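Local structure of 1-deoxy-D-xylulose 5-phosphate reductoisomerase (Zymomonas mobilis, 1R0K) at residues B[244-249]-B[293-298]; B[169-174]-B[227-232]. The protein catalyses the NADPH-dependent rearrangement and reduction of 1-deoxy-D-xylulose 5-phosphate to 2-C-methyl-D-erythritol 4-phosphate in isoprenoid biosynthesis. All coordinates share one frame; numbering follows the deposited sequence.

Interaction 1: B[244-249]-B[293-298]; sequences SVIHSM and RQMDFE
Val245 presses its CG2 methyl into the side of the Met295 side chain, 3.6 Å from CE and 3.7 Å from CG, so that one round bump rests along a flexible thioether. Met295 is extended beyond CG (chi2 178°), which carries SD and CE across from a strand whose nearest CA, that of Met295, is 8.0 Å from Val245 CA. A second bump, the CD1 methyl of Ile246, fills the notch between Met295 and Phe297. It lies 3.8 Å from Met295 SD and 3.7 Å from Phe297 CZ, meeting the ring at its edge, near its plane. Ile246 crosses both partners at about a right angle, and its straight outer chain (chi2 -176°) delivers the methyl to that notch. Branched aliphatics supply the compact knobs; the long methionine lies alongside them, and the rim of the Phe297 ring closes the notch. With an alanine in place of Met295, CG2 of Val245 would probably lose its partner and a gap would open beside Ile246 CD1. Around this core, Ile246 also packs on Ala259 and Ile261 of strand 257-261, while the Phe297 ring stacks with His241. Strand 294-296 pairs antiparallel with a strand of the second subunit, where Met295 packs on Phe297 of that subunit, so the contact ties the 246-252 strand to the dimer interface.

Interaction 2: B[169-174]-B[227-232]; sequences RRIIIT and HLFQIP
The CD1 methyls of Ile171 and Ile231 meet tip to tip at only 3.3 Å, inside the normal separation of two methyl groups; so short an approach may owe something to the placing of one methyl, and any strain is doubtful. The Ile231 methyl also reaches back along its partner, lying 3.5 Å from Ile171 CG1 as the two side chains cross obliquely. In Ile231, CG1 sits between the backbone N and the carbonyl carbon (chi1 65°), a placement that directs CD1 at the strand. Ile171 has a second neighbour in Phe229, whose CB lies 4.0 Å from Ile171 CD1. Here the aliphatic root of the phenylalanine does the touching, while its ring meets that of Phe160. Between Phe229 and Ile231 the helix ends: Gln230 takes positive phi, and its amide folds back, NE2 donating to His227 O at 2.6 Å through a bent bond (140° at the hydrogen). A glutamine has both the length and the N-H needed for that return. Ile156 of helix 151-159 packs on both Ile171 and Phe229, and Phe236 of strand 236-240 on both isoleucines. On strand 168-175, Arg169 and Arg170 lie opposite Glu251 in a classic beta bulge; their side chains set off away from 227-232, and both form salt bridges with the Glu251 carboxylate. With these charges taking no part, the meeting of the two segments is wholly apolar, and its selectivity probably rests on the fit of the isoleucine methyls and the Phe229 CB, since no polar pair joins them.

How the interactions relate
Along the chain, both segments of interaction 2 precede those of interaction 1, and the centres of the two contacts lie 18 Å apart. Both are built on the mixed four-stranded sheet, in which strands 168-175 and 246-252 are antiparallel neighbours. The two meet directly there: Met249 O lies 2.8 Å from Ile172 N, and Ile246 O lies 2.9 Å from Thr174 OG1, both probable hydrogen bonds. From this shared pair of strands, interaction 2 reaches the end of helix 216-229, which carries residues predicted to bind substrate and metal, whereas interaction 1 reaches strand 294-296 at the dimer interface. The sheet thus probably links the surroundings of the active site to the subunit contact.

Interaction 1: B[244-249]-B[293-298]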
ATOM      1  N   SER B 244       5.936 -14.335  -3.510  1.00 12.11           N
ATOM      2  CA  SER B 244       4.792 -13.751  -4.206  1.00 13.64           C
ATOM      3  C   SER B 244       3.685 -13.296  -3.258  1.00 12.91           C
ATOM      4  O   SER B 244       2.500 -13.437  -3.574  1.00 12.62           O
ATOM      5  CB  SER B 244       4.207 -14.750  -5.215  1.00 13.40           C
ATOM      6  OG  SER B 244       5.141 -15.055  -6.235  1.00 20.45           O
ATOM      7  N   VAL B 245       4.059 -12.766  -2.096  1.00 12.74           N
ATOM      8  CA  VAL B 245       3.057 -12.281  -1.147  1.00 11.32           C
ATOM      9  C   VAL B 245       2.853 -10.798  -1.405  1.00 11.61           C
ATOM     10  O   VAL B 245       1.743 -10.284  -1.270  1.00 10.16           O
ATOM     11  CB  VAL B 245       3.469 -12.535   0.324  1.00 13.77           C
ATOM     12  CG1 VAL B 245       3.197 -13.992   0.676  1.00 15.35           C
ATOM     13  CG2 VAL B 245       4.934 -12.216   0.531  1.00 13.00           C
ATOM     14  N   ILE B 246       3.928 -10.104  -1.768  1.00  9.85           N
ATOM     15  CA  ILE B 246       3.796  -8.699  -2.143  1.00  9.83           C
ATOM     16  C   ILE B 246       3.442  -8.864  -3.617  1.00 10.70           C
ATOM     17  O   ILE B 246       4.241  -9.385  -4.409  1.00 10.19           O
ATOM     18  CB  ILE B 246       5.118  -7.914  -1.993  1.00 11.54           C
ATOM     19  CG1 ILE B 246       5.456  -7.770  -0.505  1.00 12.57           C
ATOM     20  CG2 ILE B 246       4.988  -6.544  -2.659  1.00  8.52           C
ATOM     21  CD1 ILE B 246       6.689  -6.937  -0.214  1.00 12.16           C
ATOM     22  N   HIS B 247       2.235  -8.447  -3.971  1.00 10.04           N
ATOM     23  CA  HIS B 247       1.728  -8.615  -5.324  1.00 10.98           C
ATOM     24  C   HIS B 247       2.156  -7.573  -6.359  1.00 10.18           C
ATOM     25  O   HIS B 247       1.954  -7.782  -7.554  1.00 10.27           O
ATOM     26  CB  HIS B 247       0.207  -8.757  -5.248  1.00  9.91           C
ATOM     27  CG  HIS B 247      -0.232  -9.936  -4.431  1.00 10.10           C
ATOM     28  ND1 HIS B 247      -1.304  -9.891  -3.565  1.00 10.29           N
ATOM     29  CD2 HIS B 247       0.280 -11.188  -4.331  1.00  9.86           C
ATOM     30  CE1 HIS B 247      -1.431 -11.061  -2.964  1.00 12.13           C
ATOM     31  NE2 HIS B 247      -0.483 -11.865  -3.410  1.00 11.89           N
ATOM     32  N   SER B 248       2.758  -6.484  -5.880  1.00 10.14           N
ATOM     33  CA  SER B 248       3.312  -5.387  -6.688  1.00  9.73           C
ATOM     34  C   SER B 248       3.331  -4.079  -5.906  1.00  9.41           C
ATOM     35  O   SER B 248       2.684  -3.957  -4.867  1.00  9.18           O
ATOM     36  CB  SER B 248       2.577  -5.207  -8.020  1.00  8.59           C
ATOM     37  OG  SER B 248       3.102  -6.117  -8.980  1.00 12.00           O
ATOM     38  N   MET B 249       4.079  -3.095  -6.397  1.00  9.80           N
ATOM     39  CA  MET B 249       4.193  -1.844  -5.664  1.00  8.96           C
ATOM     40  C   MET B 249       4.295  -0.606  -6.544  1.00 10.55           C
ATOM     41  O   MET B 249       4.586  -0.695  -7.743  1.00  8.31           O
ATOM     42  CB  MET B 249       5.427  -1.909  -4.760  1.00  9.74           C
ATOM     43  CG  MET B 249       5.574  -3.212  -3.992  1.00 10.58           C
ATOM     44  SD  MET B 249       7.073  -3.254  -2.968  1.00 12.64           S
ATOM     45  CE  MET B 249       8.170  -4.198  -4.004  1.00 14.67           C
ATOM     46  N   ARG B 293       7.128 -15.667   8.001  1.00 16.83           N
ATOM     47  CA  ARG B 293       8.452 -15.456   8.570  1.00 18.41           C
ATOM     48  C   ARG B 293       9.465 -14.689   7.726  1.00 18.53           C
ATOM     49  O   ARG B 293      10.153 -13.805   8.238  1.00 18.53           O
ATOM     50  CB  ARG B 293       9.057 -16.806   8.974  1.00 22.29           C
ATOM     51  CG  ARG B 293      10.516 -16.744   9.364  1.00 27.93           C
ATOM     52  CD  ARG B 293      11.057 -18.131   9.685  1.00 36.02           C
ATOM     53  NE  ARG B 293      12.505 -18.123   9.887  1.00 42.38           N
ATOM     54  CZ  ARG B 293      13.393 -17.790   8.952  1.00 44.52           C
ATOM     55  NH1 ARG B 293      12.987 -17.434   7.741  1.00 46.20           N
ATOM     56  NH2 ARG B 293      14.692 -17.817   9.227  1.00 45.99           N
ATOM     57  N   GLN B 294       9.557 -14.998   6.438  1.00 18.87           N
ATOM     58  CA  GLN B 294      10.560 -14.338   5.614  1.00 18.00           C
ATOM     59  C   GLN B 294      10.153 -14.074   4.162  1.00 17.32           C
ATOM     60  O   GLN B 294       9.473 -14.885   3.535  1.00 17.10           O
ATOM     61  CB  GLN B 294      11.833 -15.192   5.662  1.00 19.11           C
ATOM     62  CG  GLN B 294      13.104 -14.534   5.169  1.00 21.93           C
ATOM     63  CD  GLN B 294      14.333 -15.371   5.499  1.00 25.13           C
ATOM     64  OE1 GLN B 294      14.535 -16.448   4.940  1.00 24.15           O
ATOM     65  NE2 GLN B 294      15.148 -14.884   6.427  1.00 24.64           N
ATOM     66  N   MET B 295      10.573 -12.920   3.649  1.00 17.33           N
ATOM     67  CA  MET B 295      10.317 -12.514   2.266  1.00 16.80           C
ATOM     68  C   MET B 295      11.673 -12.309   1.594  1.00 16.90           C
ATOM     69  O   MET B 295      12.572 -11.720   2.186  1.00 16.76           O
ATOM     70  CB  MET B 295       9.535 -11.194   2.211  1.00 15.41           C
ATOM     71  CG  MET B 295       8.033 -11.316   2.396  1.00 15.65           C
ATOM     72  SD  MET B 295       7.261  -9.693   2.367  1.00 17.97           S
ATOM     73  CE  MET B 295       5.745 -10.002   3.296  1.00 15.21           C
ATOM     74  N   ASP B 296      11.819 -12.800   0.367  1.00 15.39           N
ATOM     75  CA  ASP B 296      13.068 -12.649  -0.372  1.00 14.93           C
ATOM     76  C   ASP B 296      12.895 -11.790  -1.618  1.00 13.51           C
ATOM     77  O   ASP B 296      11.834 -11.792  -2.237  1.00 15.38           O
ATOM     78  CB  ASP B 296      13.604 -14.017  -0.790  1.00 15.89           C
ATOM     79  CG  ASP B 296      13.984 -14.869   0.389  1.00 16.40           C
ATOM     80  OD1 ASP B 296      14.898 -14.452   1.132  1.00 17.43           O
ATOM     81  OD2 ASP B 296      13.368 -15.942   0.572  1.00 15.59           O
ATOM     82  N   PHE B 297      13.951 -11.069  -1.985  1.00 11.81           N
ATOM     83  CA  PHE B 297      13.924 -10.216  -3.169  1.00 14.27           C
ATOM     84  C   PHE B 297      15.270 -10.274  -3.889  1.00 13.69           C
ATOM     85  O   PHE B 297      16.319 -10.322  -3.254  1.00 14.89           O
ATOM     86  CB  PHE B 297      13.624  -8.758  -2.789  1.00 12.48           C
ATOM     87  CG  PHE B 297      12.386  -8.590  -1.967  1.00 14.09           C
ATOM     88  CD1 PHE B 297      12.447  -8.668  -0.578  1.00 13.68           C
ATOM     89  CD2 PHE B 297      11.154  -8.377  -2.578  1.00 12.17           C
ATOM     90  CE1 PHE B 297      11.295  -8.535   0.192  1.00 14.91           C
ATOM     91  CE2 PHE B 297       9.995  -8.245  -1.820  1.00 14.13           C
ATOM     92  CZ  PHE B 297      10.064  -8.323  -0.431  1.00 15.43           C
ATOM     93  N   GLU B 298      15.231 -10.270  -5.217  1.00 13.28           N
ATOM     94  CA  GLU B 298      16.450 -10.313  -6.018  1.00 14.19           C
ATOM     95  C   GLU B 298      16.172  -9.695  -7.382  1.00 15.25           C
ATOM     96  O   GLU B 298      15.017  -9.574  -7.798  1.00 16.33           O
ATOM     97  CB  GLU B 298      16.934 -11.761  -6.182  1.00 13.58           C
ATOM     98  CG  GLU B 298      16.015 -12.636  -7.020  1.00 16.65           C
ATOM     99  CD  GLU B 298      16.489 -14.076  -7.109  1.00 19.28           C
ATOM    100  OE1 GLU B 298      16.389 -14.807  -6.104  1.00 22.70           O
ATOM    101  OE2 GLU B 298      16.968 -14.481  -8.186  1.00 23.11           O
TER

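Interaction 2: B[169-174]-B[227-232]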
ATOM      1  N   ARG B 169       7.006   7.510  -9.336  1.00 13.82           N
ATOM      2  CA  ARG B 169       8.431   7.507  -9.640  1.00 14.75           C
ATOM      3  C   ARG B 169       8.726   6.185 -10.340  1.00 13.29           C
ATOM      4  O   ARG B 169       9.463   6.139 -11.323  1.00 12.88           O
ATOM      5  CB  ARG B 169       9.275   7.605  -8.371  1.00 15.62           C
ATOM      6  CG  ARG B 169      10.764   7.370  -8.620  1.00 17.94           C
ATOM      7  CD  ARG B 169      11.581   7.772  -7.415  1.00 21.28           C
ATOM      8  NE  ARG B 169      11.544   9.218  -7.224  1.00 22.25           N
ATOM      9  CZ  ARG B 169      11.489   9.811  -6.037  1.00 22.62           C
ATOM     10  NH1 ARG B 169      11.458   9.079  -4.932  1.00 21.49           N
ATOM     11  NH2 ARG B 169      11.480  11.136  -5.958  1.00 25.83           N
ATOM     12  N   ARG B 170       8.148   5.105  -9.825  1.00 12.43           N
ATOM     13  CA  ARG B 170       8.342   3.793 -10.429  1.00 11.90           C
ATOM     14  C   ARG B 170       7.252   2.812 -10.016  1.00 12.99           C
ATOM     15  O   ARG B 170       6.651   2.941  -8.951  1.00 12.77           O
ATOM     16  CB  ARG B 170       9.711   3.207 -10.051  1.00 13.70           C
ATOM     17  CG  ARG B 170       9.915   2.974  -8.564  1.00 15.60           C
ATOM     18  CD  ARG B 170      11.117   2.054  -8.258  1.00 15.67           C
ATOM     19  NE  ARG B 170      11.425   2.097  -6.833  1.00 14.88           N
ATOM     20  CZ  ARG B 170      12.224   1.252  -6.184  1.00 16.48           C
ATOM     21  NH1 ARG B 170      12.826   0.252  -6.814  1.00 14.38           N
ATOM     22  NH2 ARG B 170      12.423   1.423  -4.887  1.00 14.25           N
ATOM     23  N   ILE B 171       6.979   1.852 -10.894  1.00 11.89           N
ATOM     24  CA  ILE B 171       6.008   0.801 -10.625  1.00 12.18           C
ATOM     25  C   ILE B 171       6.836  -0.480 -10.613  1.00 11.84           C
ATOM     26  O   ILE B 171       7.560  -0.777 -11.568  1.00 13.08           O
ATOM     27  CB  ILE B 171       4.921   0.701 -11.722  1.00 13.00           C
ATOM     28  CG1 ILE B 171       3.950   1.879 -11.600  1.00 13.84           C
ATOM     29  CG2 ILE B 171       4.181  -0.631 -11.610  1.00 10.43           C
ATOM     30  CD1 ILE B 171       2.789   1.834 -12.580  1.00 15.56           C
ATOM     31  N   ILE B 172       6.739  -1.222  -9.519  1.00  9.67           N
ATOM     32  CA  ILE B 172       7.490  -2.455  -9.369  1.00  9.02           C
ATOM     33  C   ILE B 172       6.570  -3.650  -9.538  1.00  8.79           C
ATOM     34  O   ILE B 172       5.676  -3.873  -8.727  1.00  8.98           O
ATOM     35  CB  ILE B 172       8.139  -2.538  -7.980  1.00  8.98           C
ATOM     36  CG1 ILE B 172       8.956  -1.275  -7.711  1.00 11.51           C
ATOM     37  CG2 ILE B 172       9.017  -3.782  -7.887  1.00  9.53           C
ATOM     38  CD1 ILE B 172       9.457  -1.182  -6.284  1.00  8.37           C
ATOM     39  N   ILE B 173       6.775  -4.400 -10.611  1.00  9.38           N
ATOM     40  CA  ILE B 173       5.979  -5.585 -10.846  1.00 10.08           C
ATOM     41  C   ILE B 173       6.758  -6.727 -10.206  1.00  9.50           C
ATOM     42  O   ILE B 173       7.862  -7.054 -10.634  1.00  9.54           O
ATOM     43  CB  ILE B 173       5.808  -5.873 -12.347  1.00  9.57           C
ATOM     44  CG1 ILE B 173       5.188  -4.663 -13.043  1.00  9.57           C
ATOM     45  CG2 ILE B 173       4.933  -7.104 -12.542  1.00 10.70           C
ATOM     46  CD1 ILE B 173       5.056  -4.833 -14.544  1.00  7.63           C
ATOM     47  N   THR B 174       6.198  -7.310  -9.155  1.00 11.19           N
ATOM     48  CA  THR B 174       6.868  -8.419  -8.494  1.00 10.26           C
ATOM     49  C   THR B 174       6.696  -9.672  -9.337  1.00 10.95           C
ATOM     50  O   THR B 174       5.711  -9.809 -10.065  1.00 10.72           O
ATOM     51  CB  THR B 174       6.313  -8.645  -7.082  1.00  9.70           C
ATOM     52  OG1 THR B 174       4.880  -8.679  -7.125  1.00 10.44           O
ATOM     53  CG2 THR B 174       6.776  -7.521  -6.158  1.00  9.76           C
ATOM     54  N   HIS B 227      -0.171  -0.298 -20.694  1.00 13.82           N
ATOM     55  CA  HIS B 227      -1.394   0.287 -21.234  1.00 14.52           C
ATOM     56  C   HIS B 227      -2.367   0.687 -20.136  1.00 13.43           C
ATOM     57  O   HIS B 227      -3.046   1.695 -20.245  1.00 13.37           O
ATOM     58  CB  HIS B 227      -2.075  -0.684 -22.199  1.00 14.18           C
ATOM     59  CG  HIS B 227      -1.410  -0.760 -23.536  1.00 16.41           C
ATOM     60  ND1 HIS B 227      -0.608  -1.818 -23.914  1.00 19.11           N
ATOM     61  CD2 HIS B 227      -1.404   0.106 -24.578  1.00 15.35           C
ATOM     62  CE1 HIS B 227      -0.140  -1.599 -25.130  1.00 16.31           C
ATOM     63  NE2 HIS B 227      -0.607  -0.439 -25.555  1.00 19.42           N
ATOM     64  N   LEU B 228      -2.427  -0.105 -19.074  1.00 13.32           N
ATOM     65  CA  LEU B 228      -3.326   0.193 -17.966  1.00 12.90           C
ATOM     66  C   LEU B 228      -2.984   1.468 -17.211  1.00 11.45           C
ATOM     67  O   LEU B 228      -3.870   2.250 -16.870  1.00 12.49           O
ATOM     68  CB  LEU B 228      -3.318  -0.950 -16.955  1.00 12.26           C
ATOM     69  CG  LEU B 228      -4.084  -2.228 -17.270  1.00 15.12           C
ATOM     70  CD1 LEU B 228      -3.651  -3.326 -16.302  1.00 15.54           C
ATOM     71  CD2 LEU B 228      -5.579  -1.964 -17.168  1.00 17.78           C
ATOM     72  N   PHE B 229      -1.703   1.676 -16.944  1.00  8.34           N
ATOM     73  CA  PHE B 229      -1.298   2.814 -16.145  1.00 14.95           C
ATOM     74  C   PHE B 229      -0.728   4.030 -16.857  1.00 16.23           C
ATOM     75  O   PHE B 229      -0.521   5.073 -16.244  1.00 16.96           O
ATOM     76  CB  PHE B 229      -0.392   2.287 -15.031  1.00 13.51           C
ATOM     77  CG  PHE B 229      -1.050   1.190 -14.235  1.00 10.20           C
ATOM     78  CD1 PHE B 229      -2.161   1.471 -13.441  1.00 11.69           C
ATOM     79  CD2 PHE B 229      -0.653  -0.133 -14.381  1.00 11.76           C
ATOM     80  CE1 PHE B 229      -2.876   0.445 -12.813  1.00 11.36           C
ATOM     81  CE2 PHE B 229      -1.360  -1.170 -13.759  1.00 10.03           C
ATOM     82  CZ  PHE B 229      -2.473  -0.882 -12.976  1.00 11.28           C
ATOM     83  N   GLN B 230      -0.487   3.893 -18.152  1.00 20.00           N
ATOM     84  CA  GLN B 230      -0.030   5.013 -18.966  1.00 21.29           C
ATOM     85  C   GLN B 230       1.145   5.847 -18.458  1.00 21.25           C
ATOM     86  O   GLN B 230       1.123   7.072 -18.564  1.00 23.50           O
ATOM     87  CB  GLN B 230      -1.224   5.940 -19.221  1.00 24.92           C
ATOM     88  CG  GLN B 230      -2.447   5.227 -19.794  1.00 29.95           C
ATOM     89  CD  GLN B 230      -2.345   4.966 -21.290  1.00 33.40           C
ATOM     90  OE1 GLN B 230      -2.444   5.890 -22.098  1.00 35.41           O
ATOM     91  NE2 GLN B 230      -2.145   3.706 -21.664  1.00 31.58           N
ATOM     92  N   ILE B 231       2.159   5.208 -17.891  1.00 20.62           N
ATOM     93  CA  ILE B 231       3.331   5.954 -17.448  1.00 20.25           C
ATOM     94  C   ILE B 231       4.497   5.484 -18.313  1.00 19.26           C
ATOM     95  O   ILE B 231       4.445   4.402 -18.896  1.00 18.93           O
ATOM     96  CB  ILE B 231       3.674   5.718 -15.948  1.00 20.57           C
ATOM     97  CG1 ILE B 231       4.087   4.270 -15.710  1.00 19.22           C
ATOM     98  CG2 ILE B 231       2.486   6.103 -15.068  1.00 20.06           C
ATOM     99  CD1 ILE B 231       4.630   4.028 -14.314  1.00 18.43           C
ATOM    100  N   PRO B 232       5.557   6.299 -18.425  1.00 19.41           N
ATOM    101  CA  PRO B 232       6.734   5.954 -19.233  1.00 18.53           C
ATOM    102  C   PRO B 232       7.286   4.565 -18.915  1.00 18.34           C
ATOM    103  O   PRO B 232       7.424   4.194 -17.750  1.00 17.38           O
ATOM    104  CB  PRO B 232       7.725   7.061 -18.882  1.00 17.71           C
ATOM    105  CG  PRO B 232       6.829   8.234 -18.652  1.00 18.86           C
ATOM    106  CD  PRO B 232       5.716   7.633 -17.818  1.00 18.91           C
TER